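TIGR00266 family protein (Pseudomonas aeruginosa, PDB 1YOX) is of unknown function but belongs to the AIM24 family, named for mitochondrial biogenesis, and is a mainly beta-strand protein of the cupin clan. Local coordinates at residues C[110-115]-C[219-224]; C[94-99]-C[116-121]. All blocks are in the same frame, centred on the assembly; numbering follows the deposited sequence.

Contacts 1 and 2 sit 12 Å apart, centre to centre, in the buried middle of the chain. Segment 110-115 runs straight on into 116-121, carrying the chain from one six-stranded antiparallel sheet to another, while 94-99 leads into the outermost strand 98-104 of the second. The contacts touch directly: Cys114 SG is 3.7 Å from Phe119 N, and the side chain of Gln223 in contact 1 packs against Ser118 and the Tyr96 ring of contact 2. Both also border on the assembly, residues of contact 1 meeting the second subunit and Asp117 of contact 2 the third.

Contact 1: C[110-115]-C[219-224]; sequences GRLFCQ and TVWLQS
The indole of Trp221 carries Thr219 on one face, with CG2 of Thr219 3.6 Å above the ring plane and displaced toward the rim, while Leu112 reaches the pyrrole part of the ring at an oblique angle. The touching branch is the CD1 methyl, 4.0 Å from NE1 of Trp221, and the two side chains cross at about a right angle. The CB of Leu112 already points toward 219-224, and a chi1 of -175° sets CG anti to the backbone N, bringing CD1 to the indole. This is a van der Waals contact alone: NE1 is buried with no partner anywhere in the model, and the methyl only brushes it obliquely. Farther along the two strands the amides of Gln115 and Gln223 meet, both chains extended beyond CG. Their planes stand 73° apart, a crossed rather than stacked meeting.

No backbone bond joins the segments, whose closest CA atoms, of Leu112 and Thr219, lie 10.0 Å apart, because strand 182-185 runs between them. Strands 111-115 and 219-223 both pair antiparallel with it and so run parallel to each other, Leu112 and Trp221 meeting over it on one face of the sheet and the two glutamines at the end of the strands; Trp221 also rests on Ala184. Leu112 packs on Val157 and Gln223 on Ala161 of strand 156-162, part of a second sheet. The opposite face has Phe113 meeting Phe185 in nearly parallel rings, and strand 165-169 flanks 219-223 as the outermost strand.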
ATOM      1  N   GLY C 110     -20.130 -23.064  -7.598  1.00 49.98           N
ATOM      2  CA  GLY C 110     -19.170 -23.996  -7.009  1.00 49.34           C
ATOM      3  C   GLY C 110     -17.847 -24.038  -7.734  1.00 49.23           C
ATOM      4  O   GLY C 110     -17.149 -25.053  -7.689  1.00 49.60           O
ATOM      5  N   ARG C 111     -17.501 -22.939  -8.410  1.00 48.88           N
ATOM      6  CA  ARG C 111     -16.192 -22.813  -9.064  1.00 48.55           C
ATOM      7  C   ARG C 111     -15.745 -21.358  -9.249  1.00 47.37           C
ATOM      8  O   ARG C 111     -16.486 -20.521  -9.772  1.00 47.02           O
ATOM      9  CB  ARG C 111     -16.174 -23.527 -10.408  1.00 48.75           C
ATOM     10  CG  ARG C 111     -14.766 -23.673 -11.014  1.00 52.88           C
ATOM     11  CD  ARG C 111     -14.693 -24.878 -11.935  1.00 58.36           C
ATOM     12  NE  ARG C 111     -15.691 -24.785 -13.002  1.00 64.19           N
ATOM     13  CZ  ARG C 111     -16.417 -25.807 -13.450  1.00 65.00           C
ATOM     14  NH1 ARG C 111     -16.275 -27.021 -12.918  1.00 65.41           N
ATOM     15  NH2 ARG C 111     -17.287 -25.603 -14.430  1.00 65.22           N
ATOM     16  N   LEU C 112     -14.526 -21.050  -8.825  1.00 45.73           N
ATOM     17  CA  LEU C 112     -14.002 -19.729  -9.133  1.00 45.11           C
ATOM     18  C   LEU C 112     -12.612 -19.857  -9.702  1.00 44.24           C
ATOM     19  O   LEU C 112     -11.866 -20.755  -9.335  1.00 44.11           O
ATOM     20  CB  LEU C 112     -14.072 -18.782  -7.920  1.00 45.11           C
ATOM     21  CG  LEU C 112     -13.680 -17.298  -8.066  1.00 45.03           C
ATOM     22  CD1 LEU C 112     -14.660 -16.474  -8.880  1.00 41.96           C
ATOM     23  CD2 LEU C 112     -13.456 -16.659  -6.679  1.00 44.87           C
ATOM     24  N   PHE C 113     -12.311 -18.980 -10.653  1.00 43.93           N
ATOM     25  CA  PHE C 113     -10.986 -18.842 -11.217  1.00 43.54           C
ATOM     26  C   PHE C 113     -10.273 -17.662 -10.583  1.00 43.08           C
ATOM     27  O   PHE C 113     -10.849 -16.571 -10.412  1.00 43.23           O
ATOM     28  CB  PHE C 113     -11.077 -18.675 -12.728  1.00 43.95           C
ATOM     29  CG  PHE C 113     -11.630 -19.889 -13.422  1.00 45.47           C
ATOM     30  CD1 PHE C 113     -13.002 -20.010 -13.653  1.00 46.32           C
ATOM     31  CD2 PHE C 113     -10.788 -20.940 -13.790  1.00 46.05           C
ATOM     32  CE1 PHE C 113     -13.529 -21.172 -14.278  1.00 47.40           C
ATOM     33  CE2 PHE C 113     -11.305 -22.093 -14.423  1.00 46.60           C
ATOM     34  CZ  PHE C 113     -12.670 -22.200 -14.667  1.00 44.25           C
ATOM     35  N   CYS C 114      -9.009 -17.872 -10.250  1.00 42.45           N
ATOM     36  CA  CYS C 114      -8.331 -16.940  -9.385  1.00 41.36           C
ATOM     37  C   CYS C 114      -6.887 -16.791  -9.772  1.00 39.56           C
ATOM     38  O   CYS C 114      -6.201 -17.790  -9.861  1.00 38.52           O
ATOM     39  CB  CYS C 114      -8.390 -17.491  -7.959  1.00 41.81           C
ATOM     40  SG  CYS C 114      -8.059 -16.257  -6.805  1.00 45.37           S
ATOM     41  N   GLN C 115      -6.412 -15.561  -9.983  1.00 39.05           N
ATOM     42  CA  GLN C 115      -4.965 -15.349 -10.127  1.00 38.64           C
ATOM     43  C   GLN C 115      -4.265 -15.821  -8.855  1.00 38.21           C
ATOM     44  O   GLN C 115      -4.716 -15.549  -7.761  1.00 38.40           O
ATOM     45  CB  GLN C 115      -4.601 -13.896 -10.449  1.00 38.33           C
ATOM     46  CG  GLN C 115      -3.152 -13.795 -10.995  1.00 39.07           C
ATOM     47  CD  GLN C 115      -2.579 -12.396 -11.061  1.00 39.88           C
ATOM     48  OE1 GLN C 115      -3.322 -11.409 -11.224  1.00 41.23           O
ATOM     49  NE2 GLN C 115      -1.231 -12.296 -10.984  1.00 38.32           N
ATOM     50  N   THR C 219     -19.299 -12.731 -13.823  1.00 48.97           N
ATOM     51  CA  THR C 219     -18.693 -11.718 -12.980  1.00 48.02           C
ATOM     52  C   THR C 219     -17.192 -11.743 -13.164  1.00 46.70           C
ATOM     53  O   THR C 219     -16.578 -12.799 -13.269  1.00 46.61           O
ATOM     54  CB  THR C 219     -19.033 -11.959 -11.501  1.00 48.28           C
ATOM     55  OG1 THR C 219     -20.417 -12.314 -11.405  1.00 50.99           O
ATOM     56  CG2 THR C 219     -18.798 -10.706 -10.658  1.00 47.10           C
ATOM     57  N   VAL C 220     -16.617 -10.557 -13.258  1.00 45.98           N
ATOM     58  CA  VAL C 220     -15.183 -10.401 -13.236  1.00 44.83           C
ATOM     59  C   VAL C 220     -14.802  -9.594 -12.025  1.00 43.97           C
ATOM     60  O   VAL C 220     -15.465  -8.591 -11.683  1.00 42.92           O
ATOM     61  CB  VAL C 220     -14.630  -9.643 -14.476  1.00 45.31           C
ATOM     62  CG1 VAL C 220     -13.111  -9.724 -14.479  1.00 44.92           C
ATOM     63  CG2 VAL C 220     -15.173 -10.218 -15.770  1.00 44.97           C
ATOM     64  N   TRP C 221     -13.695 -10.010 -11.406  1.00 43.22           N
ATOM     65  CA  TRP C 221     -13.073  -9.235 -10.328  1.00 42.06           C
ATOM     66  C   TRP C 221     -11.696  -8.713 -10.759  1.00 40.49           C
ATOM     67  O   TRP C 221     -10.804  -9.483 -11.103  1.00 38.87           O
ATOM     68  CB  TRP C 221     -13.018 -10.072  -9.056  1.00 43.85           C
ATOM     69  CG  TRP C 221     -14.219 -11.003  -8.927  1.00 45.69           C
ATOM     70  CD1 TRP C 221     -14.605 -12.005  -9.802  1.00 48.15           C
ATOM     71  CD2 TRP C 221     -15.166 -11.012  -7.885  1.00 47.59           C
ATOM     72  NE1 TRP C 221     -15.741 -12.629  -9.358  1.00 48.17           N
ATOM     73  CE2 TRP C 221     -16.108 -12.043  -8.177  1.00 48.74           C
ATOM     74  CE3 TRP C 221     -15.331 -10.249  -6.731  1.00 48.03           C
ATOM     75  CZ2 TRP C 221     -17.187 -12.320  -7.352  1.00 48.25           C
ATOM     76  CZ3 TRP C 221     -16.404 -10.535  -5.898  1.00 49.26           C
ATOM     77  CH2 TRP C 221     -17.319 -11.564  -6.211  1.00 48.58           C
ATOM     78  N   LEU C 222     -11.553  -7.389 -10.751  1.00 38.60           N
ATOM     79  CA  LEU C 222     -10.337  -6.744 -11.210  1.00 37.45           C
ATOM     80  C   LEU C 222      -9.692  -5.923 -10.094  1.00 36.11           C
ATOM     81  O   LEU C 222     -10.355  -5.541  -9.148  1.00 34.81           O
ATOM     82  CB  LEU C 222     -10.638  -5.840 -12.414  1.00 38.03           C
ATOM     83  CG  LEU C 222     -11.274  -6.488 -13.652  1.00 38.69           C
ATOM     84  CD1 LEU C 222     -11.721  -5.425 -14.640  1.00 39.56           C
ATOM     85  CD2 LEU C 222     -10.328  -7.483 -14.298  1.00 37.37           C
ATOM     86  N   GLN C 223      -8.392  -5.661 -10.218  1.00 34.39           N
ATOM     87  CA  GLN C 223      -7.657  -4.952  -9.184  1.00 33.00           C
ATOM     88  C   GLN C 223      -6.904  -3.818  -9.836  1.00 33.63           C
ATOM     89  O   GLN C 223      -6.324  -4.003 -10.925  1.00 33.52           O
ATOM     90  CB  GLN C 223      -6.702  -5.912  -8.455  1.00 33.06           C
ATOM     91  CG  GLN C 223      -5.482  -6.422  -9.259  1.00 31.29           C
ATOM     92  CD  GLN C 223      -4.873  -7.687  -8.677  1.00 32.53           C
ATOM     93  OE1 GLN C 223      -4.740  -8.707  -9.367  1.00 35.46           O
ATOM     94  NE2 GLN C 223      -4.558  -7.656  -7.397  1.00 27.34           N
ATOM     95  N   SER C 224      -6.923  -2.645  -9.197  1.00 33.35           N
ATOM     96  CA  SER C 224      -6.235  -1.479  -9.723  1.00 33.49           C
ATOM     97  C   SER C 224      -4.708  -1.513  -9.577  1.00 34.00           C
ATOM     98  O   SER C 224      -4.006  -0.870 -10.354  1.00 35.07           O
ATOM     99  CB  SER C 224      -6.763  -0.206  -9.058  1.00 33.49           C
ATOM    100  OG  SER C 224      -6.461  -0.181  -7.674  1.00 33.48           O
TER

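Contact 2: C[94-99]-C[116-121]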
ATOM      1  N   ALA C  94      -2.682 -10.673   2.292  1.00 31.37           N
ATOM      2  CA  ALA C  94      -1.773 -10.743   1.138  1.00 31.68           C
ATOM      3  C   ALA C  94      -0.532  -9.850   1.381  1.00 31.77           C
ATOM      4  O   ALA C  94      -0.574  -8.946   2.217  1.00 31.45           O
ATOM      5  CB  ALA C  94      -2.502 -10.343  -0.127  1.00 30.92           C
ATOM      6  N   PRO C  95       0.580 -10.106   0.652  1.00 32.14           N
ATOM      7  CA  PRO C  95       1.791  -9.305   0.862  1.00 31.21           C
ATOM      8  C   PRO C  95       1.881  -8.025   0.048  1.00 31.80           C
ATOM      9  O   PRO C  95       2.988  -7.547  -0.229  1.00 32.08           O
ATOM     10  CB  PRO C  95       2.914 -10.277   0.510  1.00 31.09           C
ATOM     11  CG  PRO C  95       2.283 -11.285  -0.466  1.00 31.65           C
ATOM     12  CD  PRO C  95       0.779 -11.173  -0.364  1.00 32.18           C
ATOM     13  N   TYR C  96       0.737  -7.458  -0.326  1.00 31.58           N
ATOM     14  CA  TYR C  96       0.692  -6.152  -1.005  1.00 31.37           C
ATOM     15  C   TYR C  96      -0.664  -5.512  -0.664  1.00 31.19           C
ATOM     16  O   TYR C  96      -1.605  -6.238  -0.317  1.00 30.68           O
ATOM     17  CB  TYR C  96       0.924  -6.286  -2.526  1.00 31.61           C
ATOM     18  CG  TYR C  96       0.088  -7.339  -3.202  1.00 30.66           C
ATOM     19  CD1 TYR C  96      -1.111  -7.016  -3.824  1.00 29.32           C
ATOM     20  CD2 TYR C  96       0.501  -8.669  -3.221  1.00 30.70           C
ATOM     21  CE1 TYR C  96      -1.896  -7.998  -4.438  1.00 29.73           C
ATOM     22  CE2 TYR C  96      -0.266  -9.646  -3.814  1.00 29.10           C
ATOM     23  CZ  TYR C  96      -1.461  -9.309  -4.405  1.00 30.94           C
ATOM     24  OH  TYR C  96      -2.192 -10.308  -4.989  1.00 34.59           O
ATOM     25  N   PRO C  97      -0.755  -4.167  -0.722  1.00 30.97           N
ATOM     26  CA  PRO C  97      -1.892  -3.421  -0.201  1.00 31.26           C
ATOM     27  C   PRO C  97      -3.169  -3.635  -1.015  1.00 32.22           C
ATOM     28  O   PRO C  97      -3.121  -3.652  -2.253  1.00 31.90           O
ATOM     29  CB  PRO C  97      -1.465  -1.959  -0.359  1.00 30.89           C
ATOM     30  CG  PRO C  97      -0.063  -1.971  -0.687  1.00 31.22           C
ATOM     31  CD  PRO C  97       0.255  -3.267  -1.293  1.00 31.39           C
ATOM     32  N   GLY C  98      -4.294  -3.765  -0.320  1.00 31.69           N
ATOM     33  CA  GLY C  98      -5.562  -3.886  -0.988  1.00 32.49           C
ATOM     34  C   GLY C  98      -6.575  -4.599  -0.131  1.00 33.09           C
ATOM     35  O   GLY C  98      -6.321  -4.880   1.035  1.00 32.72           O
ATOM     36  N   SER C  99      -7.720  -4.907  -0.719  1.00 33.00           N
ATOM     37  CA  SER C  99      -8.802  -5.413   0.093  1.00 34.53           C
ATOM     38  C   SER C  99      -9.132  -6.885  -0.113  1.00 34.20           C
ATOM     39  O   SER C  99      -8.718  -7.508  -1.071  1.00 34.49           O
ATOM     40  CB  SER C  99     -10.033  -4.516  -0.052  1.00 34.46           C
ATOM     41  OG  SER C  99     -10.199  -4.154  -1.391  1.00 36.14           O
ATOM     42  N   LYS C 116      -3.178 -16.557  -8.987  1.00 38.73           N
ATOM     43  CA  LYS C 116      -2.588 -17.199  -7.815  1.00 39.31           C
ATOM     44  C   LYS C 116      -2.195 -16.204  -6.712  1.00 38.32           C
ATOM     45  O   LYS C 116      -2.402 -16.476  -5.520  1.00 39.14           O
ATOM     46  CB  LYS C 116      -1.440 -18.137  -8.203  1.00 38.85           C
ATOM     47  CG  LYS C 116      -0.665 -18.716  -7.011  1.00 40.43           C
ATOM     48  CD  LYS C 116       0.574 -19.491  -7.465  1.00 41.42           C
ATOM     49  CE  LYS C 116       1.653 -19.463  -6.402  1.00 47.97           C
ATOM     50  NZ  LYS C 116       1.980 -18.011  -5.963  1.00 52.22           N
ATOM     51  N   ASP C 117      -1.671 -15.052  -7.107  1.00 37.55           N
ATOM     52  CA  ASP C 117      -1.233 -14.009  -6.164  1.00 37.40           C
ATOM     53  C   ASP C 117      -2.432 -13.493  -5.394  1.00 36.99           C
ATOM     54  O   ASP C 117      -2.280 -12.945  -4.323  1.00 36.47           O
ATOM     55  CB  ASP C 117      -0.603 -12.809  -6.904  1.00 37.06           C
ATOM     56  CG  ASP C 117       0.856 -13.028  -7.241  1.00 39.18           C
ATOM     57  OD1 ASP C 117       1.530 -13.696  -6.434  1.00 40.78           O
ATOM     58  OD2 ASP C 117       1.336 -12.521  -8.299  1.00 39.73           O
ATOM     59  N   SER C 118      -3.609 -13.619  -6.002  1.00 36.24           N
ATOM     60  CA  SER C 118      -4.831 -13.161  -5.419  1.00 36.55           C
ATOM     61  C   SER C 118      -5.481 -14.140  -4.440  1.00 36.94           C
ATOM     62  O   SER C 118      -6.247 -13.715  -3.587  1.00 37.75           O
ATOM     63  CB  SER C 118      -5.808 -12.772  -6.512  1.00 36.33           C
ATOM     64  OG  SER C 118      -5.647 -11.414  -6.863  1.00 37.49           O
ATOM     65  N   PHE C 119      -5.215 -15.435  -4.564  1.00 37.57           N
ATOM     66  CA  PHE C 119      -5.708 -16.381  -3.566  1.00 38.15           C
ATOM     67  C   PHE C 119      -5.213 -16.033  -2.145  1.00 37.63           C
ATOM     68  O   PHE C 119      -4.017 -15.880  -1.918  1.00 38.78           O
ATOM     69  CB  PHE C 119      -5.359 -17.835  -3.932  1.00 38.43           C
ATOM     70  CG  PHE C 119      -5.778 -18.829  -2.885  1.00 40.44           C
ATOM     71  CD1 PHE C 119      -7.107 -19.240  -2.790  1.00 41.25           C
ATOM     72  CD2 PHE C 119      -4.863 -19.307  -1.945  1.00 40.48           C
ATOM     73  CE1 PHE C 119      -7.515 -20.162  -1.793  1.00 40.64           C
ATOM     74  CE2 PHE C 119      -5.271 -20.224  -0.940  1.00 41.65           C
ATOM     75  CZ  PHE C 119      -6.591 -20.647  -0.875  1.00 40.20           C
ATOM     76  N   LEU C 120      -6.132 -15.891  -1.197  1.00 36.83           N
ATOM     77  CA  LEU C 120      -5.764 -15.636   0.210  1.00 36.40           C
ATOM     78  C   LEU C 120      -5.963 -16.856   1.129  1.00 35.95           C
ATOM     79  O   LEU C 120      -5.001 -17.359   1.724  1.00 36.48           O
ATOM     80  CB  LEU C 120      -6.494 -14.401   0.769  1.00 35.97           C
ATOM     81  CG  LEU C 120      -6.103 -13.996   2.187  1.00 35.49           C
ATOM     82  CD1 LEU C 120      -4.564 -13.954   2.314  1.00 36.63           C
ATOM     83  CD2 LEU C 120      -6.718 -12.659   2.547  1.00 37.21           C
ATOM     84  N   CYS C 121      -7.202 -17.315   1.276  1.00 35.18           N
ATOM     85  CA  CYS C 121      -7.451 -18.590   1.969  1.00 35.56           C
ATOM     86  C   CYS C 121      -8.814 -19.161   1.636  1.00 35.77           C
ATOM     87  O   CYS C 121      -9.657 -18.492   1.013  1.00 35.17           O
ATOM     88  CB  CYS C 121      -7.312 -18.454   3.495  1.00 35.20           C
ATOM     89  SG  CYS C 121      -8.382 -17.221   4.130  1.00 36.23           S
TER
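A classic beta bulge, in which Leu120 and Cys121 both face Phe158, marks the start of strand 119-123, and the contact gathers around it and the turn just before, with Leu120 packed on Ala94 and Tyr96 bonded to Asp117. The one hydrogen bond between the segments runs from Tyr96 OH to the backbone O of Asp117, 2.7 Å long. The carbonyl oxygen lies at the edge of the tyrosine ring, near its plane, but the approach is steep on the acceptor side: the C=O...OH angle is 103° and the hydroxyl stands 76° out of the carbonyl plane, above the group. Tyr96 OH is also 3.5 Å from Asp117 CB. A chi1 of 49°, which sets CG of Tyr96 between its own backbone N and carbonyl carbon, directs the ring toward this turn. At Leu120, the CD1 methyl lies 3.8 Å from Ala94 N, a van der Waals contact of a methyl with a backbone nitrogen, beside the closest pair of CA atoms, those of Ala94 and Leu120, 6.4 Å apart.

The turn has further anchors. Ser118 OG bonds to the backbone O of His160, whose ring meets that of Tyr96 edge to face, and the carboxylate of Asp117 forms a salt bridge with Arg233 of the third subunit. Phe227 and Leu230 of helix 227-237 pack against Tyr96, placing the helix beside the loop. Beyond it, strands 98-104 and 119-123 flank strand 156-162 in the same sheet, each antiparallel to it.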